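Local coordinates for CheC domain protein (Shewanella loihica PV-4, PDB 3IIC) that is probably a CheX-like member of the CheC-type chemotaxis phosphatase family, whose relatives dephosphorylate the response regulator CheY, at residues V4-P9 with N103-K108. Sequence-based numbering, arbitrary orientation.
Sequences VDFINP and NLLSDK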
# COMPACT_ATOMS: atom_id res chain seq x y z
N VAL A 4 -5.31 -19.04 13.21
CA VAL A 4 -6.43 -18.24 13.76
C VAL A 4 -5.92 -17.38 14.96
O VAL A 4 -6.46 -16.33 15.23
CB VAL A 4 -7.63 -19.18 14.15
CG1 VAL A 4 -8.76 -18.44 14.84
CG2 VAL A 4 -8.17 -19.88 12.90
N ASP A 5 -4.86 -17.86 15.64
CA ASP A 5 -4.21 -17.12 16.75
C ASP A 5 -3.46 -15.89 16.25
O ASP A 5 -3.26 -14.95 17.02
CB ASP A 5 -3.20 -17.99 17.49
CG ASP A 5 -3.81 -19.24 18.05
OD1 ASP A 5 -4.88 -19.14 18.69
OD2 ASP A 5 -3.23 -20.32 17.84
N PHE A 6 -2.99 -15.96 15.02
CA PHE A 6 -2.31 -14.87 14.36
C PHE A 6 -3.32 -13.88 13.77
O PHE A 6 -3.17 -12.66 13.95
CB PHE A 6 -1.38 -15.39 13.27
CG PHE A 6 -0.48 -14.33 12.74
CD1 PHE A 6 -0.80 -13.62 11.57
CD2 PHE A 6 0.66 -13.98 13.46
CE1 PHE A 6 0.04 -12.60 11.10
CE2 PHE A 6 1.51 -12.96 13.01
CZ PHE A 6 1.19 -12.26 11.82
N ILE A 7 -4.33 -14.39 13.06
CA ILE A 7 -5.35 -13.56 12.41
C ILE A 7 -6.27 -12.83 13.39
O ILE A 7 -6.48 -11.63 13.23
CB ILE A 7 -6.25 -14.39 11.44
CG1 ILE A 7 -5.42 -14.93 10.26
CG2 ILE A 7 -7.42 -13.55 10.90
CD1 ILE A 7 -6.21 -15.78 9.29
N ASN A 8 -6.81 -13.53 14.38
CA ASN A 8 -7.77 -12.93 15.35
C ASN A 8 -7.41 -11.57 15.99
O ASN A 8 -8.29 -10.73 16.05
CB ASN A 8 -8.23 -13.94 16.43
CG ASN A 8 -9.26 -14.96 15.90
OD1 ASN A 8 -9.74 -14.88 14.78
ND2 ASN A 8 -9.61 -15.92 16.74
N PRO A 9 -6.16 -11.37 16.47
CA PRO A 9 -5.72 -10.07 17.01
C PRO A 9 -5.94 -8.88 16.04
O PRO A 9 -6.32 -7.82 16.50
CB PRO A 9 -4.24 -10.30 17.29
CG PRO A 9 -4.20 -11.75 17.71
CD PRO A 9 -5.21 -12.45 16.84
N ASN A 103 0.82 -5.76 19.62
CA ASN A 103 0.91 -6.01 21.09
C ASN A 103 0.34 -7.33 21.57
O ASN A 103 0.95 -8.00 22.44
CB ASN A 103 0.19 -4.89 21.86
CG ASN A 103 0.84 -3.52 21.68
OD1 ASN A 103 1.87 -3.35 21.02
ND2 ASN A 103 0.23 -2.53 22.31
N LEU A 104 -0.87 -7.66 21.10
CA LEU A 104 -1.54 -8.92 21.44
C LEU A 104 -0.69 -10.13 20.99
O LEU A 104 -0.54 -11.13 21.73
CB LEU A 104 -2.96 -8.98 20.82
CG LEU A 104 -4.12 -8.17 21.45
CD1 LEU A 104 -3.73 -6.81 22.05
CD2 LEU A 104 -5.27 -8.01 20.43
N LEU A 105 -0.13 -10.00 19.79
CA LEU A 105 0.74 -11.01 19.17
C LEU A 105 2.13 -11.14 19.82
O LEU A 105 2.73 -12.22 19.74
CB LEU A 105 0.86 -10.73 17.67
CG LEU A 105 -0.46 -10.90 16.88
CD1 LEU A 105 -0.47 -10.12 15.56
CD2 LEU A 105 -0.73 -12.39 16.66
N SER A 106 2.65 -10.06 20.43
CA SER A 106 3.95 -10.10 21.12
C SER A 106 3.87 -11.00 22.36
O SER A 106 4.81 -11.73 22.65
CB SER A 106 4.42 -8.71 21.53
OG SER A 106 3.56 -8.15 22.51
N ASP A 107 2.73 -10.95 23.06
CA ASP A 107 2.48 -11.78 24.25
C ASP A 107 2.43 -13.27 23.89
O ASP A 107 2.88 -14.10 24.67
CB ASP A 107 1.17 -11.40 24.95
CG ASP A 107 1.08 -9.91 25.28
OD1 ASP A 107 2.12 -9.28 25.60
OD2 ASP A 107 -0.05 -9.38 25.22
N LYS A 108 1.89 -13.57 22.70
CA LYS A 108 1.84 -14.93 22.16
C LYS A 108 3.17 -15.43 21.53
O LYS A 108 3.27 -16.62 21.21
CB LYS A 108 0.72 -15.06 21.11
CG LYS A 108 -0.71 -14.97 21.65
CD LYS A 108 -1.70 -15.22 20.49
CE LYS A 108 -3.15 -14.85 20.83
NZ LYS A 108 -3.98 -14.69 19.60
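K108 donates from NZ to the main-chain oxygen of D5, and the 2.7 Å between K108 NZ and D5 O marks a firm hydrogen bond. The ammonium lies in the carbonyl plane, on a lone pair, with a C=O...N angle of 129°. Beyond CG the lysine chain is extended, which carries the amine from the 103-108 segment across to helix 4-22. The same nitrogen also lies 3.5 Å from P9 CG.

Beside this bond the contact is apolar. L105 crosses both F6 and P9 at about a right angle. Its CD2 methyl is 3.8 Å from F6 CD2. The same L105 CD2 lies 3.7 Å from P9 CG and also rests against D5 O. Its CD1 lies over one face of the F6 ring, offset toward the rim. L104 flanks the proline, with L104 CB 4.0 Å from P9 CB. With L105 cut back to alanine, the methyls packed on F6 and P9 are gone, which is likely to leave a gap beside both and D5 O less shielded.

F6 reaches L105 although its CB points away from helix 84-107, because CG is anti to the backbone N (chi1 -169°). Its ring is further engaged edge-to-face by F153, from a strand of the antiparallel sheet, and by Y110, which also touches L105. The segment axes approach to 9.5 Å and run nearly antiparallel, at 153°.

Proline has no N-H, and the helix is kinked at P9, where its nitrogen makes no bond to the preceding turn. D5 O, which a regular helix would bond to the amide at that position, instead accepts from K108 of the 103-108 segment, so the carbonyl left without its amide partner by the proline kink is satisfied by a lysine ammonium.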